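Local coordinates for ABC transporter, substrate binding protein (Aeropyrum pernix, PDB 3EAF) that probably binds a small solute outside the cell and hands it to an ABC transporter in the membrane, and binds a magnesium ion, at residues A[25-36]-A[47-55]; A[253-261]-A[286-295]. One frame throughout, in Å; residues are numbered along the deposited sequence.

Contact 1 of 2, residues A[25-36]-A[47-55]; sequences SLGAELAFKYFN and RVNINYIKR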
loop_
_atom_site.group_PDB
_atom_site.type_symbol
_atom_site.label_atom_id
_atom_site.label_comp_id
_atom_site.label_asym_id
_atom_site.label_seq_id
_atom_site.Cartn_x
_atom_site.Cartn_y
_atom_site.Cartn_z
ATOM N N SER A 25 5.158 -0.818 10.422
ATOM C CA SER A 25 6.438 -1.113 11.085
ATOM C C SER A 25 6.333 -2.314 12.020
ATOM O O SER A 25 7.200 -3.189 12.012
ATOM C CB SER A 25 6.960 0.093 11.862
ATOM O OG SER A 25 8.218 -0.232 12.424
ATOM N N LEU A 26 5.274 -2.345 12.827
ATOM C CA LEU A 26 5.003 -3.473 13.704
ATOM C C LEU A 26 4.880 -4.783 12.923
ATOM O O LEU A 26 5.438 -5.802 13.333
ATOM C CB LEU A 26 3.742 -3.225 14.546
ATOM C CG LEU A 26 3.208 -4.370 15.426
ATOM C CD1 LEU A 26 4.263 -4.930 16.402
ATOM C CD2 LEU A 26 1.957 -3.926 16.186
ATOM N N GLY A 27 4.143 -4.759 11.813
ATOM C CA GLY A 27 3.970 -5.956 10.990
ATOM C C GLY A 27 5.257 -6.438 10.349
ATOM O O GLY A 27 5.499 -7.638 10.260
ATOM N N ALA A 28 6.080 -5.502 9.888
ATOM C CA ALA A 28 7.366 -5.849 9.283
ATOM C C ALA A 28 8.310 -6.490 10.303
ATOM O O ALA A 28 8.979 -7.476 9.998
ATOM C CB ALA A 28 8.019 -4.615 8.643
ATOM N N GLU A 29 8.348 -5.933 11.511
ATOM C CA GLU A 29 9.197 -6.461 12.579
ATOM C C GLU A 29 8.716 -7.834 13.032
ATOM O O GLU A 29 9.525 -8.745 13.199
ATOM C CB GLU A 29 9.273 -5.495 13.758
ATOM C CG GLU A 29 10.163 -4.295 13.493
ATOM C CD GLU A 29 10.613 -3.621 14.777
ATOM O OE1 GLU A 29 9.787 -2.956 15.434
ATOM O OE2 GLU A 29 11.798 -3.767 15.127
ATOM N N LEU A 30 7.405 -7.976 13.214
ATOM C CA LEU A 30 6.804 -9.279 13.507
ATOM C C LEU A 30 7.247 -10.334 12.504
ATOM O O LEU A 30 7.623 -11.436 12.891
ATOM C CB LEU A 30 5.279 -9.206 13.519
ATOM C CG LEU A 30 4.572 -8.796 14.811
ATOM C CD1 LEU A 30 3.071 -8.905 14.587
ATOM C CD2 LEU A 30 5.020 -9.649 16.006
ATOM N N ALA A 31 7.209 -9.985 11.221
ATOM C CA ALA A 31 7.583 -10.910 10.142
ATOM C C ALA A 31 9.060 -11.298 10.168
ATOM O O ALA A 31 9.390 -12.477 10.028
ATOM C CB ALA A 31 7.204 -10.333 8.781
ATOM N N PHE A 32 9.939 -10.314 10.344
ATOM C CA PHE A 32 11.368 -10.587 10.484
ATOM C C PHE A 32 11.632 -11.560 11.639
ATOM O O PHE A 32 12.341 -12.563 11.474
ATOM C CB PHE A 32 12.155 -9.296 10.699
ATOM C CG PHE A 32 12.420 -8.511 9.434
ATOM C CD1 PHE A 32 13.028 -9.115 8.328
ATOM C CD2 PHE A 32 12.101 -7.154 9.368
ATOM C CE1 PHE A 32 13.288 -8.380 7.159
ATOM C CE2 PHE A 32 12.356 -6.403 8.203
ATOM C CZ PHE A 32 12.952 -7.014 7.103
ATOM N N LYS A 33 11.053 -11.270 12.800
ATOM C CA LYS A 33 11.274 -12.104 13.977
ATOM C C LYS A 33 10.671 -13.494 13.777
ATOM O O LYS A 33 11.291 -14.495 14.145
ATOM C CB LYS A 33 10.708 -11.448 15.239
ATOM C CG LYS A 33 11.411 -10.152 15.643
ATOM C CD LYS A 33 10.677 -9.501 16.798
ATOM C CE LYS A 33 11.438 -8.311 17.376
ATOM N NZ LYS A 33 10.757 -7.837 18.612
ATOM N N TYR A 34 9.480 -13.543 13.178
ATOM C CA TYR A 34 8.767 -14.800 12.931
ATOM C C TYR A 34 9.552 -15.743 12.044
ATOM O O TYR A 34 9.859 -16.862 12.458
ATOM C CB TYR A 34 7.388 -14.546 12.322
ATOM C CG TYR A 34 6.560 -15.794 12.075
ATOM C CD1 TYR A 34 5.942 -16.470 13.131
ATOM C CD2 TYR A 34 6.386 -16.292 10.787
ATOM C CE1 TYR A 34 5.174 -17.612 12.905
ATOM C CE2 TYR A 34 5.621 -17.437 10.548
ATOM C CZ TYR A 34 5.015 -18.087 11.606
ATOM O OH TYR A 34 4.258 -19.213 11.368
ATOM N N PHE A 35 9.879 -15.293 10.834
ATOM C CA PHE A 35 10.545 -16.158 9.867
ATOM C C PHE A 35 11.980 -16.504 10.275
ATOM O O PHE A 35 12.435 -17.632 10.041
ATOM C CB PHE A 35 10.460 -15.581 8.450
ATOM C CG PHE A 35 9.051 -15.533 7.901
ATOM C CD1 PHE A 35 8.357 -16.710 7.625
ATOM C CD2 PHE A 35 8.419 -14.313 7.670
ATOM C CE1 PHE A 35 7.055 -16.674 7.125
ATOM C CE2 PHE A 35 7.112 -14.265 7.163
ATOM C CZ PHE A 35 6.434 -15.444 6.897
ATOM N N ASN A 36 12.680 -15.559 10.904
ATOM C CA ASN A 36 14.001 -15.860 11.473
ATOM C C ASN A 36 13.940 -17.084 12.399
ATOM O O ASN A 36 14.694 -18.049 12.219
ATOM C CB ASN A 36 14.583 -14.648 12.218
ATOM C CG ASN A 36 15.336 -13.688 11.294
ATOM O OD1 ASN A 36 15.827 -14.078 10.237
ATOM N ND2 ASN A 36 15.438 -12.427 11.705
ATOM N N ARG A 47 20.503 -22.310 6.029
ATOM C CA ARG A 47 19.709 -21.399 6.840
ATOM C C ARG A 47 20.160 -19.961 6.651
ATOM O O ARG A 47 21.361 -19.667 6.615
ATOM C CB ARG A 47 19.742 -21.762 8.328
ATOM C CG ARG A 47 18.813 -20.898 9.178
ATOM C CD ARG A 47 18.554 -21.515 10.523
ATOM N NE ARG A 47 17.530 -20.783 11.268
ATOM C CZ ARG A 47 17.061 -21.156 12.453
ATOM N NH1 ARG A 47 17.524 -22.255 13.039
ATOM N NH2 ARG A 47 16.128 -20.432 13.056
ATOM N N VAL A 48 19.172 -19.080 6.522
ATOM C CA VAL A 48 19.407 -17.649 6.387
ATOM C C VAL A 48 18.832 -16.923 7.597
ATOM O O VAL A 48 17.682 -17.153 7.998
ATOM C CB VAL A 48 18.819 -17.082 5.067
ATOM C CG1 VAL A 48 19.109 -15.577 4.936
ATOM C CG2 VAL A 48 19.397 -17.823 3.873
ATOM N N ASN A 49 19.669 -16.084 8.193
ATOM C CA ASN A 49 19.263 -15.167 9.241
ATOM C C ASN A 49 19.210 -13.764 8.670
ATOM O O ASN A 49 20.130 -13.336 7.965
ATOM C CB ASN A 49 20.251 -15.211 10.408
ATOM C CG ASN A 49 20.459 -16.615 10.934
ATOM O OD1 ASN A 49 21.524 -17.202 10.756
ATOM N ND2 ASN A 49 19.424 -17.178 11.543
ATOM N N ILE A 50 18.128 -13.051 8.964
ATOM C CA ILE A 50 18.011 -11.669 8.524
ATOM C C ILE A 50 18.322 -10.732 9.678
ATOM O O ILE A 50 17.606 -10.709 10.696
ATOM C CB ILE A 50 16.622 -11.343 7.915
ATOM C CG1 ILE A 50 16.358 -12.223 6.679
ATOM C CG2 ILE A 50 16.545 -9.865 7.550
ATOM C CD1 ILE A 50 15.061 -11.928 5.961
ATOM N N ASN A 51 19.408 -9.981 9.517
ATOM C CA ASN A 51 19.714 -8.881 10.408
ATOM C C ASN A 51 19.078 -7.646 9.797
ATOM O O ASN A 51 19.575 -7.112 8.802
ATOM C CB ASN A 51 21.235 -8.706 10.568
ATOM C CG ASN A 51 21.607 -7.491 11.417
ATOM O OD1 ASN A 51 20.970 -7.203 12.437
ATOM N ND2 ASN A 51 22.637 -6.771 10.993
ATOM N N TYR A 52 17.959 -7.211 10.362
ATOM C CA TYR A 52 17.271 -6.034 9.830
ATOM C C TYR A 52 17.609 -4.788 10.635
ATOM O O TYR A 52 17.772 -4.852 11.859
ATOM C CB TYR A 52 15.759 -6.248 9.729
ATOM C CG TYR A 52 14.996 -6.230 11.040
ATOM C CD1 TYR A 52 14.427 -5.051 11.523
ATOM C CD2 TYR A 52 14.820 -7.397 11.781
ATOM C CE1 TYR A 52 13.712 -5.031 12.729
ATOM C CE2 TYR A 52 14.111 -7.392 12.986
ATOM C CZ TYR A 52 13.556 -6.205 13.451
ATOM O OH TYR A 52 12.842 -6.197 14.634
ATOM N N ILE A 53 17.715 -3.665 9.932
ATOM C CA ILE A 53 18.098 -2.400 10.541
ATOM C C ILE A 53 16.938 -1.406 10.377
ATOM O O ILE A 53 16.685 -0.898 9.281
ATOM C CB ILE A 53 19.432 -1.851 9.927
ATOM C CG1 ILE A 53 20.589 -2.849 10.103
ATOM C CG2 ILE A 53 19.820 -0.516 10.545
ATOM C CD1 ILE A 53 20.874 -3.703 8.872
ATOM N N LYS A 54 16.225 -1.147 11.470
ATOM C CA LYS A 54 15.050 -0.286 11.421
ATOM C C LYS A 54 15.418 1.181 11.584
ATOM O O LYS A 54 16.163 1.547 12.496
ATOM C CB LYS A 54 14.023 -0.686 12.479
ATOM C CG LYS A 54 12.690 0.037 12.323
ATOM C CD LYS A 54 11.645 -0.448 13.317
ATOM C CE LYS A 54 11.704 0.347 14.604
ATOM N NZ LYS A 54 10.542 0.030 15.476
ATOM N N ARG A 55 14.884 2.012 10.695
ATOM C CA ARG A 55 15.101 3.457 10.745
ATOM C C ARG A 55 13.786 4.206 10.539
ATOM O O ARG A 55 13.146 4.062 9.497
ATOM C CB ARG A 55 16.117 3.876 9.677
ATOM C CG ARG A 55 17.538 3.360 9.903
ATOM C CD ARG A 55 18.190 4.056 11.087
ATOM N NE ARG A 55 19.562 3.610 11.295
ATOM C CZ ARG A 55 19.920 2.676 12.171
ATOM N NH1 ARG A 55 19.006 2.080 12.929
ATOM N NH2 ARG A 55 21.201 2.345 12.294
HETATM O O HOH W 1 16.146 -18.456 9.932
#
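Phe32 of helix 25-36 and Tyr52 of strand 47-55 lie in an offset stack, planes 9° apart and centroids at 4.6 Å. Tyr52 CB makes a CH-pi contact over the centre of the Phe32 ring, and Ile50 CG2 packs against Phe32 CE1 at 3.6 Å. A chi1 of 74° sets the Tyr52 ring between its backbone N and carbonyl carbon, which lays it along Phe32 with the hydroxyl at Glu29. Helix and strand run nearly antiparallel, at 153°: helix 18-38 links strand 3-11 to its parallel neighbour 47-56, a beta-alpha-beta crossover (with short strand 40-41 in the connection) of the Rossmann-like lobe. Tyr52 OH donates to Glu29 OE2 (2.7 Å) on the anti side, tilted from the carboxylate plane; Lys54 NZ bridges to Glu29 OE1 (3.1 Å) from above that plane and also pairs with Glu13. A leucine in place of Tyr52 would probably leave Glu29 OE2 without its hydroxyl donor and Phe32 without its stacked ring. Hydrogen bonds of Asn36 and Arg47 close the other end. The Asn36 carboxamide pairs with Ile50 much as a neighbouring strand would, OD1 accepting from N (2.8 Å) and ND2 donating to O. Arg47 NH2 donates in its guanidinium plane to Asn36 O.

Contact 2 of 2, residues A[253-261]-A[286-295]; sequences GISPFIYPM and INLRVVQGFV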
loop_
_atom_site.group_PDB
_atom_site.type_symbol
_atom_site.label_atom_id
_atom_site.label_comp_id
_atom_site.label_asym_id
_atom_site.label_seq_id
_atom_site.Cartn_x
_atom_site.Cartn_y
_atom_site.Cartn_z
ATOM N N GLY A 253 -13.463 1.643 1.260
ATOM C CA GLY A 253 -12.013 1.591 1.233
ATOM C C GLY A 253 -11.531 0.516 0.289
ATOM O O GLY A 253 -12.149 -0.546 0.171
ATOM N N ILE A 254 -10.430 0.796 -0.395
ATOM C CA ILE A 254 -9.782 -0.197 -1.236
ATOM C C ILE A 254 -8.735 -0.919 -0.394
ATOM O O ILE A 254 -8.097 -0.306 0.465
ATOM C CB ILE A 254 -9.102 0.467 -2.464
ATOM C CG1 ILE A 254 -10.129 1.223 -3.316
ATOM C CG2 ILE A 254 -8.336 -0.560 -3.308
ATOM C CD1 ILE A 254 -9.503 2.148 -4.363
ATOM N N SER A 255 -8.568 -2.219 -0.631
ATOM C CA SER A 255 -7.438 -2.950 -0.072
ATOM C C SER A 255 -7.116 -4.157 -0.935
ATOM O O SER A 255 -8.001 -4.971 -1.207
ATOM C CB SER A 255 -7.718 -3.397 1.365
ATOM O OG SER A 255 -6.628 -4.147 1.870
ATOM N N PRO A 256 -5.853 -4.275 -1.381
ATOM C CA PRO A 256 -5.389 -5.496 -2.057
ATOM C C PRO A 256 -5.264 -6.709 -1.116
ATOM O O PRO A 256 -5.109 -7.849 -1.588
ATOM C CB PRO A 256 -4.003 -5.100 -2.592
ATOM C CG PRO A 256 -3.955 -3.591 -2.509
ATOM C CD PRO A 256 -4.793 -3.255 -1.316
ATOM N N PHE A 257 -5.360 -6.461 0.192
ATOM C CA PHE A 257 -5.097 -7.467 1.222
ATOM C C PHE A 257 -6.333 -7.643 2.086
ATOM O O PHE A 257 -6.984 -6.657 2.455
ATOM C CB PHE A 257 -3.925 -7.030 2.120
ATOM C CG PHE A 257 -2.805 -6.353 1.372
ATOM C CD1 PHE A 257 -1.819 -7.104 0.742
ATOM C CD2 PHE A 257 -2.748 -4.964 1.287
ATOM C CE1 PHE A 257 -0.796 -6.494 0.043
ATOM C CE2 PHE A 257 -1.721 -4.340 0.592
ATOM C CZ PHE A 257 -0.747 -5.107 -0.038
ATOM N N ILE A 258 -6.646 -8.897 2.414
ATOM C CA ILE A 258 -7.753 -9.211 3.314
ATOM C C ILE A 258 -7.470 -8.669 4.723
ATOM O O ILE A 258 -6.331 -8.730 5.199
ATOM C CB ILE A 258 -8.051 -10.749 3.324
ATOM C CG1 ILE A 258 -9.474 -11.044 3.818
ATOM C CG2 ILE A 258 -7.005 -11.531 4.138
ATOM C CD1 ILE A 258 -10.592 -10.480 2.928
ATOM N N TYR A 259 -8.486 -8.090 5.362
ATOM C CA TYR A 259 -8.357 -7.622 6.743
ATOM C C TYR A 259 -8.359 -8.844 7.650
ATOM O O TYR A 259 -9.032 -9.833 7.335
ATOM C CB TYR A 259 -9.548 -6.759 7.159
ATOM C CG TYR A 259 -9.650 -5.362 6.583
ATOM C CD1 TYR A 259 -9.033 -5.014 5.379
ATOM C CD2 TYR A 259 -10.416 -4.396 7.235
ATOM C CE1 TYR A 259 -9.164 -3.728 4.851
ATOM C CE2 TYR A 259 -10.552 -3.121 6.724
ATOM C CZ TYR A 259 -9.925 -2.790 5.534
ATOM O OH TYR A 259 -10.076 -1.523 5.046
ATOM N N PRO A 260 -7.621 -8.788 8.783
ATOM C CA PRO A 260 -7.710 -9.898 9.746
ATOM C C PRO A 260 -9.156 -10.280 10.136
ATOM O O PRO A 260 -9.455 -11.465 10.242
ATOM C CB PRO A 260 -6.928 -9.374 10.961
ATOM C CG PRO A 260 -5.930 -8.429 10.374
ATOM C CD PRO A 260 -6.670 -7.750 9.228
HETATM N N MSE A 261 -10.036 -9.293 10.321
HETATM C CA MSE A 261 -11.447 -9.538 10.683
HETATM C C MSE A 261 -12.273 -10.316 9.645
HETATM O O MSE A 261 -13.319 -10.880 9.981
HETATM C CB MSE A 261 -12.164 -8.222 11.024
HETATM C CG MSE A 261 -12.182 -7.209 9.884
HETATM SE SE MSE A 261 -13.280 -5.639 10.250
HETATM C CE MSE A 261 -12.609 -5.091 11.994
ATOM N N ILE A 286 -3.507 -6.606 15.832
ATOM C CA ILE A 286 -3.296 -7.103 14.473
ATOM C C ILE A 286 -4.390 -6.538 13.571
ATOM O O ILE A 286 -5.575 -6.831 13.749
ATOM C CB ILE A 286 -3.258 -8.650 14.430
ATOM C CG1 ILE A 286 -2.180 -9.195 15.387
ATOM C CG2 ILE A 286 -3.065 -9.170 12.998
ATOM C CD1 ILE A 286 -0.750 -8.743 15.074
ATOM N N ASN A 287 -3.977 -5.711 12.618
ATOM C CA ASN A 287 -4.901 -5.006 11.735
ATOM C C ASN A 287 -4.345 -4.978 10.314
ATOM O O ASN A 287 -3.268 -5.515 10.062
ATOM C CB ASN A 287 -5.164 -3.586 12.263
ATOM C CG ASN A 287 -3.876 -2.791 12.494
ATOM O OD1 ASN A 287 -2.994 -2.739 11.638
ATOM N ND2 ASN A 287 -3.768 -2.176 13.658
ATOM N N LEU A 288 -5.077 -4.351 9.394
ATOM C CA LEU A 288 -4.635 -4.228 7.996
ATOM C C LEU A 288 -3.205 -3.673 7.834
ATOM O O LEU A 288 -2.433 -4.156 6.999
ATOM C CB LEU A 288 -5.623 -3.362 7.207
ATOM C CG LEU A 288 -5.189 -2.935 5.802
ATOM C CD1 LEU A 288 -5.117 -4.145 4.865
ATOM C CD2 LEU A 288 -6.116 -1.852 5.255
ATOM N N ARG A 289 -2.853 -2.666 8.631
ATOM C CA ARG A 289 -1.532 -2.028 8.513
ATOM C C ARG A 289 -0.425 -3.008 8.874
ATOM O O ARG A 289 0.607 -3.070 8.206
ATOM C CB ARG A 289 -1.447 -0.766 9.382
ATOM C CG ARG A 289 -2.551 0.275 9.124
ATOM C CD ARG A 289 -2.838 0.448 7.631
ATOM N NE ARG A 289 -3.999 1.302 7.382
ATOM C CZ ARG A 289 -4.524 1.522 6.185
ATOM N NH1 ARG A 289 -4.004 0.942 5.107
ATOM N NH2 ARG A 289 -5.570 2.328 6.067
ATOM N N VAL A 290 -0.664 -3.782 9.930
ATOM C CA VAL A 290 0.215 -4.878 10.326
ATOM C C VAL A 290 0.361 -5.898 9.188
ATOM O O VAL A 290 1.473 -6.332 8.881
ATOM C CB VAL A 290 -0.278 -5.550 11.638
ATOM C CG1 VAL A 290 0.613 -6.738 12.030
ATOM C CG2 VAL A 290 -0.321 -4.528 12.777
ATOM N N VAL A 291 -0.750 -6.258 8.551
ATOM C CA VAL A 291 -0.703 -7.151 7.392
ATOM C C VAL A 291 0.194 -6.574 6.283
ATOM O O VAL A 291 1.018 -7.284 5.715
ATOM C CB VAL A 291 -2.120 -7.454 6.836
ATOM C CG1 VAL A 291 -2.037 -8.325 5.585
ATOM C CG2 VAL A 291 -2.991 -8.121 7.906
ATOM N N GLN A 292 0.044 -5.283 5.999
ATOM C CA GLN A 292 0.773 -4.635 4.905
ATOM C C GLN A 292 2.279 -4.686 5.109
ATOM O O GLN A 292 3.036 -4.888 4.147
ATOM C CB GLN A 292 0.286 -3.192 4.697
ATOM C CG GLN A 292 -1.140 -3.138 4.162
ATOM C CD GLN A 292 -1.636 -1.742 3.897
ATOM O OE1 GLN A 292 -2.298 -1.149 4.735
ATOM N NE2 GLN A 292 -1.333 -1.213 2.721
ATOM N N GLY A 293 2.703 -4.521 6.360
ATOM C CA GLY A 293 4.115 -4.660 6.730
ATOM C C GLY A 293 4.600 -6.095 6.655
ATOM O O GLY A 293 5.661 -6.374 6.096
ATOM N N PHE A 294 3.807 -7.004 7.215
ATOM C CA PHE A 294 4.131 -8.429 7.245
ATOM C C PHE A 294 4.336 -8.999 5.838
ATOM O O PHE A 294 5.316 -9.705 5.588
ATOM C CB PHE A 294 3.027 -9.201 7.983
ATOM C CG PHE A 294 3.445 -10.570 8.460
ATOM C CD1 PHE A 294 3.928 -10.752 9.756
ATOM C CD2 PHE A 294 3.332 -11.682 7.625
ATOM C CE1 PHE A 294 4.304 -12.029 10.208
ATOM C CE2 PHE A 294 3.705 -12.952 8.068
ATOM C CZ PHE A 294 4.197 -13.122 9.352
ATOM N N VAL A 295 3.417 -8.685 4.924
ATOM C CA VAL A 295 3.476 -9.236 3.565
ATOM C C VAL A 295 4.657 -8.737 2.739
ATOM O O VAL A 295 5.122 -9.453 1.848
ATOM C CB VAL A 295 2.153 -9.063 2.766
ATOM C CG1 VAL A 295 1.015 -9.850 3.432
ATOM C CG2 VAL A 295 1.793 -7.578 2.553
#
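Leu288, in the first turn of helix 288-295, faces Tyr259 and Ser255 of the segment that leaves strand 253-255. This strand belongs to the sheet of the second lobe, whereas the helix packs on helix 18-38 of the first, so the segment 253-261 appears to be one of the crossings between lobes that mark the periplasmic binding protein fold. The Leu288 side chain, with CG anti to the backbone N (chi1 170°), sends its two methyls different ways: CD2 approaches Tyr259 CE1 at 3.6 Å, and CD1 comes to 3.4 Å from Ser255 OG. This forked end lets one side chain touch both residues, while Leu288 CB lies over one face of the Tyr259 ring, displaced toward the rim. Ser255 OG turns back to donate to Phe257 O at 2.6 Å, on a carbonyl lone pair, which satisfies the hydroxyl inside an apolar setting.

Phe257 lies farther along the helix, against Gln292 and Val295. Its ring meets the Gln292 side chain at about a right angle, CD2 lying 3.8 Å from Gln292 CG, while CE1 touches Val295 CG2 from an oblique direction at 3.8 Å; Pro256 CB covers the centre of one face. Gln292 lays CG against the ring, and its amide, NE2 bonded to Tyr107 and OE1 to Arg289 NH1, is held in place beside it. Pro260, compact and rigid, rests its ring on the start of the helix, CG meeting Val291 CG2 at 3.9 Å. Asn287 caps that helix, its OD1 accepting from Val290 N at 3.1 Å.

Contact 2 is the buried one, nearly all of its touching residues lying within the protein, while contact 1 is only partly buried and farther from the chain centre. Contact 1 joins a helix to a strand inside one lobe, and polar groups hold both ends of its aromatic centre; contact 2 sets a strand exit and loop against a helix, and what passes between its two segments is apolar packing. The helices of the two contacts meet directly: Phe294 CD1 lies 3.4 Å from Ala31 CB, and Val290 CG1 packs 3.6 Å from Gly27 CA. Small residues on helix 25-36 thus admit the larger side chains of helix 288-295, on a different side from Phe32 and Asn36.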